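PDB 4MP4: glutathione S-transferase from Acinetobacter baumannii, which probably catalyses the conjugation of glutathione to electrophilic substrates, working as a dimeric transferase of the glutathione S-transferase fold. Local coordinates for residues Thr117-Asp122 and Asn180-Ser185; Leu172-Leu177 and Glu186-Tyr191; Ala89-Asp94 and Gln103-Leu108; Glu157-Phe160 and Val166-Glu169. All coordinates share one frame; numbering follows the deposited sequence.

Contact 1 (Thr117-Asp122 and Asn180-Ser185); sequences TERPTD and NGDAVS
A side-on, two-pronged salt bridge in the helical C-terminal domain joins Arg119, the first residue past helix 113-118, to Asp182 in the loop that follows helix 165-178. NE of Arg119 gives a straight bond to OD2 of Asp182 (2.6 Å, 179°), and NH2 of Arg119 reaches OD1 of Asp182 at 2.8 Å. Each carboxylate oxygen accepts on its syn lone pair, and the two flat groups lie only 11° from coplanar, so the pairing fixes both in one plane. The arginine gets there with its chain folded at chi2 (-72°), which brings the guanidinium back over its own backbone: NH1 bonds to the carbonyl O of Glu118, coming from above that carbonyl's plane. NH2 has a further acceptor in Thr131 O, so all three guanidinium nitrogens are engaged.

The loop turns into place through a Schellman motif, with Gly181 at positive phi just after the helix. Immediately before it, Asn180 crosses the arginine at about a right angle and lays its amide over one face of the guanidinium. Two donors meet there without bonding; the amide is held by OD1, which accepts from Lys129 N. Asn180 ND2 sits toward the rim of the guanidinium, 3.0 Å from Arg119 NE.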
loop_
_atom_site.group_PDB
_atom_site.type_symbol
_atom_site.label_atom_id
_atom_site.label_comp_id
_atom_site.label_asym_id
_atom_site.label_seq_id
_atom_site.Cartn_x
_atom_site.Cartn_y
_atom_site.Cartn_z
ATOM N N THR A 117 10.191 -11.890 2.789
ATOM C CA THR A 117 10.440 -12.675 3.991
ATOM C C THR A 117 11.750 -13.476 3.899
ATOM O O THR A 117 12.511 -13.521 4.851
ATOM C CB THR A 117 9.276 -13.647 4.255
ATOM O OG1 THR A 117 8.070 -12.906 4.424
ATOM C CG2 THR A 117 9.522 -14.457 5.495
ATOM N N GLU A 118 12.009 -14.088 2.748
ATOM C CA GLU A 118 13.126 -15.022 2.606
ATOM C C GLU A 118 14.406 -14.317 2.180
ATOM O O GLU A 118 15.491 -14.902 2.208
ATOM C CB GLU A 118 12.763 -16.147 1.608
ATOM C CG GLU A 118 11.622 -17.071 2.107
ATOM C CD GLU A 118 11.124 -18.083 1.070
ATOM O OE1 GLU A 118 11.935 -18.633 0.296
ATOM O OE2 GLU A 118 9.902 -18.332 1.033
ATOM N N ARG A 119 14.271 -13.065 1.750
ATOM C CA ARG A 119 15.424 -12.273 1.360
ATOM C C ARG A 119 15.280 -10.876 1.931
ATOM O O ARG A 119 15.024 -9.920 1.190
ATOM C CB ARG A 119 15.563 -12.212 -0.167
ATOM C CG ARG A 119 15.819 -13.562 -0.853
ATOM C CD ARG A 119 17.238 -14.057 -0.571
ATOM N NE ARG A 119 17.583 -15.267 -1.309
ATOM C CZ ARG A 119 17.553 -16.495 -0.793
ATOM N NH1 ARG A 119 17.180 -16.684 0.469
ATOM N NH2 ARG A 119 17.895 -17.536 -1.543
ATOM N N PRO A 120 15.434 -10.750 3.263
ATOM C CA PRO A 120 15.278 -9.438 3.907
ATOM C C PRO A 120 16.427 -8.525 3.497
ATOM O O PRO A 120 17.415 -9.030 2.950
ATOM C CB PRO A 120 15.322 -9.771 5.407
ATOM C CG PRO A 120 16.104 -11.046 5.485
ATOM C CD PRO A 120 15.769 -11.816 4.226
ATOM N N THR A 121 16.319 -7.220 3.736
ATOM C CA THR A 121 17.371 -6.297 3.285
ATOM C C THR A 121 18.756 -6.554 3.909
ATOM O O THR A 121 19.761 -6.046 3.431
ATOM C CB THR A 121 16.989 -4.861 3.526
ATOM O OG1 THR A 121 16.682 -4.691 4.915
ATOM C CG2 THR A 121 15.782 -4.481 2.666
ATOM N N ASP A 122 18.786 -7.345 4.973
ATOM C CA ASP A 122 20.012 -7.879 5.562
ATOM C C ASP A 122 20.923 -8.501 4.493
ATOM O O ASP A 122 22.144 -8.376 4.561
ATOM C CB ASP A 122 19.652 -8.948 6.615
ATOM C CG ASP A 122 18.678 -8.435 7.655
ATOM O OD1 ASP A 122 17.480 -8.237 7.336
ATOM O OD2 ASP A 122 19.106 -8.230 8.810
ATOM N N ASN A 180 22.224 -11.587 -2.930
ATOM C CA ASN A 180 22.208 -12.847 -2.204
ATOM C C ASN A 180 22.752 -14.011 -3.023
ATOM O O ASN A 180 23.023 -15.078 -2.487
ATOM C CB ASN A 180 20.809 -13.151 -1.675
ATOM C CG ASN A 180 20.804 -14.247 -0.609
ATOM O OD1 ASN A 180 21.003 -13.983 0.584
ATOM N ND2 ASN A 180 20.574 -15.474 -1.033
ATOM N N GLY A 181 22.928 -13.800 -4.321
ATOM C CA GLY A 181 23.518 -14.814 -5.173
ATOM C C GLY A 181 22.512 -15.525 -6.048
ATOM O O GLY A 181 22.892 -16.282 -6.935
ATOM N N ASP A 182 21.226 -15.284 -5.815
ATOM C CA ASP A 182 20.169 -15.970 -6.565
ATOM C C ASP A 182 20.249 -15.624 -8.054
ATOM O O ASP A 182 20.880 -14.639 -8.438
ATOM C CB ASP A 182 18.782 -15.605 -6.015
ATOM C CG ASP A 182 18.622 -15.943 -4.543
ATOM O OD1 ASP A 182 18.854 -17.108 -4.165
ATOM O OD2 ASP A 182 18.266 -15.039 -3.759
ATOM N N ALA A 183 19.586 -16.429 -8.880
ATOM C CA ALA A 183 19.688 -16.307 -10.331
ATOM C C ALA A 183 18.847 -15.159 -10.872
ATOM O O ALA A 183 17.628 -15.127 -10.681
ATOM C CB ALA A 183 19.288 -17.625 -11.000
ATOM N N VAL A 184 19.499 -14.226 -11.557
ATOM C CA VAL A 184 18.815 -13.072 -12.125
ATOM C C VAL A 184 19.328 -12.807 -13.531
ATOM O O VAL A 184 20.517 -12.904 -13.776
ATOM C CB VAL A 184 18.989 -11.795 -11.237
ATOM C CG1 VAL A 184 18.285 -10.558 -11.864
ATOM C CG2 VAL A 184 18.454 -12.050 -9.828
ATOM N N SER A 185 18.433 -12.476 -14.454
ATOM C CA SER A 185 18.835 -12.249 -15.842
ATOM C C SER A 185 19.851 -11.104 -15.958
ATOM O O SER A 185 19.814 -10.156 -15.174
ATOM C CB SER A 185 17.609 -11.948 -16.700
ATOM O OG SER A 185 17.276 -10.574 -16.609
#

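Contact 2 (Leu172-Leu177 and Glu186-Tyr191); sequences LMLQRL and ERLKNY
Leu174 carries this contact: its two methyls reach from helix 165-178 to separate places on helix 186-196. CD1 of Leu174 lies 4.0 Å from CD2 of Tyr191, arriving at the edge of the phenol ring and close to its plane, not over a face. The same methyl is 4.1 Å from the carbonyl O of Leu188. The other branch, CD2 of Leu174, meets CD1 of Leu188 at 4.4 Å, a looser touch between two leucine ends. No hydrogen bond crosses between the segments, and the backbones come nearest at these leucines, with CA of Leu174 and CA of Leu188 7.8 Å apart. All three side chains are buried.

One step out, the pieces are held from several sides. The tyrosine ring comes across the leucine at about a right angle, its CG anti to the backbone N (chi1 171°), and its far end is fixed by a hydrogen bond between Tyr191 OH and Asp167 OD1, near the start of helix 165-178. Leu152 and Leu159 from the loop between helices 135-151 and 165-178 also pack on this ring. Leu188 sits in the first turn of its helix, where Ser185 OG, at the N-cap, accepts from the Leu188 backbone N.

This is helix-helix packing in the core of the all-helical C-terminal domain of the glutathione transferase fold. The two helices follow each other in the chain, joined by the short loop 179-185. Helix 135-151 packs against both of them, touching Leu174 through Leu144 and Leu188 through Glu149, while helices 113-118 and 122-125 pack on other residues of 172-177.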
loop_
_atom_site.group_PDB
_atom_site.type_symbol
_atom_site.label_atom_id
_atom_site.label_comp_id
_atom_site.label_asym_id
_atom_site.label_seq_id
_atom_site.Cartn_x
_atom_site.Cartn_y
_atom_site.Cartn_z
ATOM N N LEU A 172 15.795 -2.059 -5.555
ATOM C CA LEU A 172 16.037 -2.608 -4.224
ATOM C C LEU A 172 15.462 -4.022 -4.149
ATOM O O LEU A 172 16.099 -4.934 -3.628
ATOM C CB LEU A 172 15.493 -1.705 -3.108
ATOM C CG LEU A 172 15.707 -2.286 -1.703
ATOM C CD1 LEU A 172 15.948 -1.171 -0.678
ATOM C CD2 LEU A 172 14.543 -3.257 -1.250
ATOM N N MET A 173 14.261 -4.192 -4.687
ATOM C CA MET A 173 13.608 -5.499 -4.728
ATOM C C MET A 173 14.472 -6.499 -5.459
ATOM O O MET A 173 14.682 -7.607 -4.968
ATOM C CB MET A 173 12.236 -5.410 -5.398
ATOM C CG MET A 173 11.393 -6.652 -5.215
ATOM S SD MET A 173 11.004 -7.092 -3.490
ATOM C CE MET A 173 9.582 -6.075 -3.132
ATOM N N LEU A 174 14.983 -6.110 -6.623
ATOM C CA LEU A 174 15.848 -7.003 -7.395
ATOM C C LEU A 174 17.165 -7.302 -6.662
ATOM O O LEU A 174 17.699 -8.409 -6.751
ATOM C CB LEU A 174 16.117 -6.427 -8.788
ATOM C CG LEU A 174 14.968 -6.445 -9.798
ATOM C CD1 LEU A 174 15.280 -5.532 -10.977
ATOM C CD2 LEU A 174 14.754 -7.852 -10.286
ATOM N N GLN A 175 17.659 -6.313 -5.918
ATOM C CA GLN A 175 18.909 -6.426 -5.194
ATOM C C GLN A 175 18.833 -7.475 -4.094
ATOM O O GLN A 175 19.847 -8.075 -3.738
ATOM C CB GLN A 175 19.335 -5.067 -4.624
ATOM C CG GLN A 175 20.084 -4.161 -5.633
ATOM C CD GLN A 175 21.511 -4.636 -5.927
ATOM O OE1 GLN A 175 21.742 -5.803 -6.236
ATOM N NE2 GLN A 175 22.468 -3.729 -5.819
ATOM N N ARG A 176 17.632 -7.705 -3.574
ATOM C CA ARG A 176 17.408 -8.745 -2.575
ATOM C C ARG A 176 17.838 -10.084 -3.146
ATOM O O ARG A 176 18.325 -10.955 -2.436
ATOM C CB ARG A 176 15.922 -8.815 -2.161
ATOM C CG ARG A 176 15.376 -7.520 -1.623
ATOM C CD ARG A 176 13.860 -7.556 -1.389
ATOM N NE ARG A 176 13.629 -7.852 0.012
ATOM C CZ ARG A 176 13.056 -7.031 0.873
ATOM N NH1 ARG A 176 12.584 -5.870 0.471
ATOM N NH2 ARG A 176 12.932 -7.402 2.134
ATOM N N LEU A 177 17.673 -10.232 -4.450
ATOM C CA LEU A 177 18.016 -11.467 -5.126
ATOM C C LEU A 177 19.465 -11.447 -5.601
ATOM O O LEU A 177 20.226 -12.398 -5.396
ATOM C CB LEU A 177 17.083 -11.652 -6.313
ATOM C CG LEU A 177 15.661 -12.072 -5.966
ATOM C CD1 LEU A 177 14.761 -11.925 -7.184
ATOM C CD2 LEU A 177 15.670 -13.519 -5.463
ATOM N N GLU A 186 20.759 -11.209 -16.926
ATOM C CA GLU A 186 21.744 -10.165 -17.196
ATOM C C GLU A 186 21.109 -8.791 -17.400
ATOM O O GLU A 186 21.625 -7.775 -16.929
ATOM C CB GLU A 186 22.605 -10.521 -18.414
ATOM C CG GLU A 186 23.665 -11.595 -18.153
ATOM C CD GLU A 186 24.650 -11.210 -17.046
ATOM O OE1 GLU A 186 24.980 -10.004 -16.935
ATOM O OE2 GLU A 186 25.080 -12.111 -16.283
ATOM N N ARG A 187 19.983 -8.770 -18.098
ATOM C CA ARG A 187 19.291 -7.523 -18.415
ATOM C C ARG A 187 18.822 -6.811 -17.146
ATOM O O ARG A 187 18.912 -5.585 -17.047
ATOM C CB ARG A 187 18.114 -7.801 -19.356
ATOM C CG ARG A 187 17.027 -6.758 -19.335
ATOM C CD ARG A 187 17.368 -5.632 -20.250
ATOM N NE ARG A 187 16.391 -4.552 -20.166
ATOM C CZ ARG A 187 16.541 -3.470 -19.411
ATOM N NH1 ARG A 187 17.633 -3.329 -18.663
ATOM N NH2 ARG A 187 15.604 -2.530 -19.405
ATOM N N LEU A 188 18.346 -7.588 -16.172
ATOM C CA LEU A 188 17.842 -7.031 -14.920
ATOM C C LEU A 188 18.942 -6.651 -13.930
ATOM O O LEU A 188 18.748 -5.750 -13.113
ATOM C CB LEU A 188 16.831 -7.970 -14.267
ATOM C CG LEU A 188 15.539 -8.123 -15.067
ATOM C CD1 LEU A 188 14.631 -9.159 -14.434
ATOM C CD2 LEU A 188 14.842 -6.763 -15.193
ATOM N N LYS A 189 20.089 -7.324 -13.995
ATOM C CA LYS A 189 21.237 -6.910 -13.186
ATOM C C LYS A 189 21.729 -5.550 -13.661
ATOM O O LYS A 189 21.946 -4.640 -12.861
ATOM C CB LYS A 189 22.374 -7.924 -13.263
ATOM C CG LYS A 189 22.125 -9.177 -12.436
ATOM C CD LYS A 189 23.273 -10.149 -12.576
ATOM C CE LYS A 189 22.982 -11.479 -11.917
ATOM N NZ LYS A 189 24.086 -12.448 -12.193
ATOM N N ASN A 190 21.891 -5.412 -14.971
ATOM C CA ASN A 190 22.280 -4.135 -15.559
ATOM C C ASN A 190 21.358 -2.991 -15.128
ATOM O O ASN A 190 21.839 -1.936 -14.716
ATOM C CB ASN A 190 22.349 -4.233 -17.088
ATOM C CG ASN A 190 23.540 -5.048 -17.566
ATOM O OD1 ASN A 190 24.566 -5.147 -16.880
ATOM N ND2 ASN A 190 23.413 -5.635 -18.753
ATOM N N TYR A 191 20.042 -3.215 -15.214
ATOM C CA TYR A 191 19.056 -2.238 -14.759
ATOM C C TYR A 191 19.242 -1.900 -13.289
ATOM O O TYR A 191 19.327 -0.734 -12.911
ATOM C CB TYR A 191 17.626 -2.759 -14.951
ATOM C CG TYR A 191 16.585 -1.863 -14.301
ATOM C CD1 TYR A 191 16.253 -0.632 -14.861
ATOM C CD2 TYR A 191 15.940 -2.245 -13.130
ATOM C CE1 TYR A 191 15.316 0.192 -14.275
ATOM C CE2 TYR A 191 14.991 -1.436 -12.538
ATOM C CZ TYR A 191 14.684 -0.207 -13.108
ATOM O OH TYR A 191 13.751 0.626 -12.520
#

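Contact 3 (Ala89-Asp94 and Gln103-Leu108)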
loop_
_atom_site.group_PDB
_atom_site.type_symbol
_atom_site.label_atom_id
_atom_site.label_comp_id
_atom_site.label_asym_id
_atom_site.label_seq_id
_atom_site.Cartn_x
_atom_site.Cartn_y
_atom_site.Cartn_z
ATOM N N ALA A 89 8.231 16.485 -9.687
ATOM C CA ALA A 89 7.543 15.217 -9.587
ATOM C C ALA A 89 8.546 14.066 -9.581
ATOM O O ALA A 89 9.558 14.101 -10.284
ATOM C CB ALA A 89 6.543 15.069 -10.729
ATOM N N ILE A 90 8.265 13.054 -8.768
ATOM C CA ILE A 90 9.077 11.840 -8.755
ATOM C C ILE A 90 8.218 10.653 -9.187
ATOM O O ILE A 90 8.561 9.511 -8.934
ATOM C CB ILE A 90 9.729 11.588 -7.381
ATOM C CG1 ILE A 90 8.673 11.424 -6.298
ATOM C CG2 ILE A 90 10.675 12.738 -7.009
ATOM C CD1 ILE A 90 9.260 11.285 -4.917
ATOM N N TYR A 91 7.094 10.971 -9.831
ATOM C CA TYR A 91 6.255 10.030 -10.565
ATOM C C TYR A 91 6.116 10.570 -11.989
ATOM O O TYR A 91 6.276 11.762 -12.209
ATOM C CB TYR A 91 4.867 9.915 -9.920
ATOM C CG TYR A 91 4.887 9.217 -8.592
ATOM C CD1 TYR A 91 5.000 7.831 -8.513
ATOM C CD2 TYR A 91 4.826 9.934 -7.412
ATOM C CE1 TYR A 91 5.037 7.183 -7.297
ATOM C CE2 TYR A 91 4.860 9.288 -6.184
ATOM C CZ TYR A 91 4.962 7.911 -6.139
ATOM O OH TYR A 91 5.001 7.270 -4.932
ATOM N N PRO A 92 5.808 9.694 -12.959
ATOM C CA PRO A 92 5.711 10.143 -14.353
ATOM C C PRO A 92 4.629 11.220 -14.497
ATOM O O PRO A 92 3.728 11.289 -13.650
ATOM C CB PRO A 92 5.296 8.869 -15.099
ATOM C CG PRO A 92 5.697 7.740 -14.185
ATOM C CD PRO A 92 5.488 8.261 -12.812
ATOM N N LYS A 93 4.713 12.057 -15.533
ATOM C CA LYS A 93 3.725 13.127 -15.675
ATOM C C LYS A 93 2.435 12.678 -16.379
ATOM O O LYS A 93 1.363 13.146 -16.039
ATOM C CB LYS A 93 4.313 14.414 -16.285
ATOM C CG LYS A 93 4.723 14.309 -17.734
ATOM C CD LYS A 93 5.320 15.613 -18.244
ATOM C CE LYS A 93 6.137 15.381 -19.516
ATOM N NZ LYS A 93 7.246 14.394 -19.306
ATOM N N ASP A 94 2.531 11.772 -17.344
ATOM C CA ASP A 94 1.323 11.219 -17.950
ATOM C C ASP A 94 0.459 10.533 -16.881
ATOM O O ASP A 94 0.962 9.753 -16.065
ATOM C CB ASP A 94 1.684 10.233 -19.069
ATOM C CG ASP A 94 0.482 9.441 -19.571
ATOM O OD1 ASP A 94 -0.666 9.885 -19.375
ATOM O OD2 ASP A 94 0.686 8.366 -20.174
ATOM N N GLN A 103 0.702 1.589 -9.206
ATOM C CA GLN A 103 0.351 0.179 -9.171
ATOM C C GLN A 103 1.551 -0.727 -8.851
ATOM O O GLN A 103 1.466 -1.613 -7.987
ATOM C CB GLN A 103 -0.315 -0.226 -10.474
ATOM C CG GLN A 103 -0.336 -1.714 -10.743
ATOM C CD GLN A 103 -0.734 -1.997 -12.184
ATOM O OE1 GLN A 103 -1.523 -1.267 -12.763
ATOM N NE2 GLN A 103 -0.175 -3.040 -12.767
ATOM N N ILE A 104 2.658 -0.499 -9.554
ATOM C CA ILE A 104 3.893 -1.242 -9.322
ATOM C C ILE A 104 4.405 -1.037 -7.891
ATOM O O ILE A 104 4.771 -2.002 -7.207
ATOM C CB ILE A 104 4.980 -0.884 -10.372
ATOM C CG1 ILE A 104 4.446 -1.152 -11.777
ATOM C CG2 ILE A 104 6.241 -1.675 -10.128
ATOM C CD1 ILE A 104 3.792 -2.580 -11.944
ATOM N N GLN A 105 4.398 0.214 -7.441
ATOM C CA GLN A 105 4.692 0.562 -6.051
ATOM C C GLN A 105 3.799 -0.172 -5.023
ATOM O O GLN A 105 4.293 -0.645 -3.996
ATOM C CB GLN A 105 4.565 2.072 -5.857
ATOM C CG GLN A 105 5.003 2.561 -4.502
ATOM C CD GLN A 105 4.912 4.071 -4.384
ATOM O OE1 GLN A 105 3.822 4.634 -4.307
ATOM N NE2 GLN A 105 6.057 4.733 -4.373
ATOM N N ALA A 106 2.499 -0.255 -5.282
ATOM C CA ALA A 106 1.616 -0.892 -4.324
ATOM C C ALA A 106 1.914 -2.383 -4.284
ATOM O O ALA A 106 1.968 -3.020 -3.219
ATOM C CB ALA A 106 0.161 -0.619 -4.657
ATOM N N TRP A 107 2.168 -2.914 -5.466
ATOM C CA TRP A 107 2.440 -4.320 -5.666
ATOM C C TRP A 107 3.742 -4.762 -4.990
ATOM O O TRP A 107 3.770 -5.783 -4.286
ATOM C CB TRP A 107 2.460 -4.591 -7.167
ATOM C CG TRP A 107 2.898 -5.942 -7.505
ATOM C CD1 TRP A 107 2.242 -7.115 -7.248
ATOM C CD2 TRP A 107 4.111 -6.292 -8.176
ATOM N NE1 TRP A 107 2.979 -8.179 -7.732
ATOM C CE2 TRP A 107 4.122 -7.696 -8.298
ATOM C CE3 TRP A 107 5.180 -5.550 -8.669
ATOM C CZ2 TRP A 107 5.175 -8.365 -8.910
ATOM C CZ3 TRP A 107 6.221 -6.219 -9.269
ATOM C CH2 TRP A 107 6.211 -7.615 -9.382
ATOM N N LEU A 108 4.812 -3.993 -5.192
ATOM C CA LEU A 108 6.074 -4.220 -4.479
ATOM C C LEU A 108 5.904 -4.183 -2.964
ATOM O O LEU A 108 6.540 -4.956 -2.251
ATOM C CB LEU A 108 7.132 -3.172 -4.871
ATOM C CG LEU A 108 7.608 -3.174 -6.319
ATOM C CD1 LEU A 108 8.449 -1.937 -6.613
ATOM C CD2 LEU A 108 8.365 -4.474 -6.611
#
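Tyr91, in the linker that leads from the thioredoxin-like domain into the helical domain of the glutathione transferase fold, meets Gln105 of helix 95-110 at its hydroxyl. The tight part is small and buried. Gln105 NE2 donates to Tyr91 OH at 2.8 Å, with the bond bent to 139°. The glutamine spans the gap, 10.6 Å between the CA atoms of Tyr91 and Gln105, by running nearly fully extended (chi1 -173°, chi2 178°), and it crosses the tyrosine at about a right angle. Its amide stands almost perpendicular to the phenol ring. The same NE2 also bonds to Glu169 OE2 on helix 165-178, so one amide nitrogen ties linker, helix 95-110 and helix 165-178 together. Leu78 and Ile165 pack beside Gln105.

Past Pro92 the linker is quite different: Lys93 and Asp94 are solvent-exposed and do not touch 103-108. Asp94 instead caps the start of helix 95-110. The far flank of that helix faces the dimer partner, where Gln103 OE1 accepts from Ser72 N of the second subunit. Within the buried part, NE2 of Gln105 lies at the edge of the tyrosine ring, 3.8 Å from Tyr91 CZ.

Contact 4 (Glu157-Phe160 and Val166-Glu169)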
loop_
_atom_site.group_PDB
_atom_site.type_symbol
_atom_site.label_atom_id
_atom_site.label_comp_id
_atom_site.label_asym_id
_atom_site.label_seq_id
_atom_site.Cartn_x
_atom_site.Cartn_y
_atom_site.Cartn_z
ATOM N N GLU A 157 16.006 2.337 -20.071
ATOM C CA GLU A 157 16.926 2.698 -19.003
ATOM C C GLU A 157 16.146 2.885 -17.683
ATOM O O GLU A 157 16.619 2.515 -16.613
ATOM C CB GLU A 157 17.709 3.952 -19.399
ATOM C CG GLU A 157 18.542 4.562 -18.294
ATOM C CD GLU A 157 19.275 5.830 -18.732
ATOM O OE1 GLU A 157 19.212 6.184 -19.937
ATOM O OE2 GLU A 157 19.916 6.471 -17.864
ATOM N N PHE A 158 14.937 3.436 -17.782
ATOM C CA PHE A 158 14.031 3.585 -16.639
ATOM C C PHE A 158 12.662 2.993 -16.972
ATOM O O PHE A 158 12.378 2.725 -18.129
ATOM C CB PHE A 158 13.880 5.056 -16.275
ATOM C CG PHE A 158 15.176 5.722 -15.937
ATOM C CD1 PHE A 158 15.742 5.569 -14.676
ATOM C CD2 PHE A 158 15.842 6.490 -16.877
ATOM C CE1 PHE A 158 16.937 6.181 -14.352
ATOM C CE2 PHE A 158 17.037 7.105 -16.561
ATOM C CZ PHE A 158 17.585 6.949 -15.296
ATOM N N LEU A 159 11.820 2.792 -15.959
ATOM C CA LEU A 159 10.524 2.133 -16.143
ATOM C C LEU A 159 9.545 2.929 -16.998
ATOM O O LEU A 159 8.810 2.359 -17.802
ATOM C CB LEU A 159 9.877 1.873 -14.781
ATOM C CG LEU A 159 10.367 0.671 -13.977
ATOM C CD1 LEU A 159 9.796 0.742 -12.558
ATOM C CD2 LEU A 159 9.970 -0.626 -14.689
ATOM N N PHE A 160 9.540 4.244 -16.818
ATOM C CA PHE A 160 8.503 5.096 -17.383
ATOM C C PHE A 160 9.069 6.259 -18.200
ATOM O O PHE A 160 8.493 7.349 -18.233
ATOM C CB PHE A 160 7.591 5.612 -16.261
ATOM C CG PHE A 160 6.953 4.515 -15.464
ATOM C CD1 PHE A 160 6.017 3.670 -16.052
ATOM C CD2 PHE A 160 7.310 4.297 -14.142
ATOM C CE1 PHE A 160 5.439 2.632 -15.331
ATOM C CE2 PHE A 160 6.733 3.274 -13.419
ATOM C CZ PHE A 160 5.793 2.436 -14.013
ATOM N N VAL A 166 9.960 4.789 -8.419
ATOM C CA VAL A 166 9.657 3.374 -8.546
ATOM C C VAL A 166 10.869 2.628 -9.116
ATOM O O VAL A 166 11.028 1.414 -8.896
ATOM C CB VAL A 166 8.364 3.113 -9.383
ATOM C CG1 VAL A 166 8.009 1.639 -9.365
ATOM C CG2 VAL A 166 7.201 3.899 -8.831
ATOM N N ASP A 167 11.741 3.347 -9.831
ATOM C CA ASP A 167 12.986 2.717 -10.278
ATOM C C ASP A 167 13.803 2.296 -9.058
ATOM O O ASP A 167 14.353 1.178 -9.007
ATOM C CB ASP A 167 13.815 3.615 -11.205
ATOM C CG ASP A 167 13.149 3.835 -12.570
ATOM O OD1 ASP A 167 13.059 2.856 -13.373
ATOM O OD2 ASP A 167 12.727 4.999 -12.837
ATOM N N ALA A 168 13.840 3.173 -8.059
ATOM C CA ALA A 168 14.624 2.907 -6.862
ATOM C C ALA A 168 14.002 1.747 -6.064
ATOM O O ALA A 168 14.721 0.935 -5.462
ATOM C CB ALA A 168 14.764 4.172 -6.010
ATOM N N GLU A 169 12.675 1.656 -6.095
ATOM C CA GLU A 169 11.958 0.626 -5.343
ATOM C C GLU A 169 12.126 -0.749 -5.997
ATOM O O GLU A 169 12.283 -1.757 -5.306
ATOM C CB GLU A 169 10.469 0.969 -5.211
ATOM C CG GLU A 169 10.167 2.265 -4.470
ATOM C CD GLU A 169 8.715 2.746 -4.675
ATOM O OE1 GLU A 169 8.040 2.220 -5.577
ATOM O OE2 GLU A 169 8.251 3.646 -3.945
HETATM O O HOH W 1 10.773 5.556 -14.298
#
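Asp167, in the first turn of helix 165-178, receives the backbone of loop 157-160 as it passes the helix start. Among the polar interactions, the direct one is Leu159 N to Asp167 OD1, 2.9 Å at 151°, using the oxygen's syn lone pair. A water extends the grip by one residue: it accepts from Phe160 N at 3.1 Å and donates to Asp167 OD2 at 2.5 Å. OD2 also accepts from Ser164 N, the aspartate half of an N-terminal capping box, as is characteristic of this helix in glutathione transferases. On the other oxygen, OD1, Tyr191 OH is a further partner.

The apolar contacts flank the aspartate. CD1 of Leu159 packs on CG1 of Val166 at 3.8 Å, the two side chains crossing at about a right angle, and Phe160 turns its ring edge toward Val166, CE2 to CB 4.4 Å. Between the two kinds stands Phe158, whose CD1 lies 3.6 Å from Asp167 OD2, ring and carboxylate planes 68° apart.

With two backbone N-H groups, a hydroxyl and a water around a buried carboxylate at a helix N-terminus, Asp167 is probably held ionised, its charge shared between helix start and loop.

Overall arrangement
Helix 165-178 is the common thread: contacts 2 and 4 both use it, and the loop of contact 1 leaves its C-terminal end. Contacts 1 and 2, with centres about 10 Å apart, meet where Arg119 O lies 2.8 Å from Arg176 NE. Contacts 2 and 4, centres about 12 Å apart, are joined by Tyr191, and contacts 3 and 4, centres about 9 Å apart, by Gln105 NE2 and Glu169 OE2 at 2.5 Å. Contacts 1 and 3 are the most distant, about 23 Å between centres. The model is of the apo protein, so no ligand marks the active site; in this family glutathione binds chiefly to the thioredoxin-like domain, which contact 3 links to the helical one.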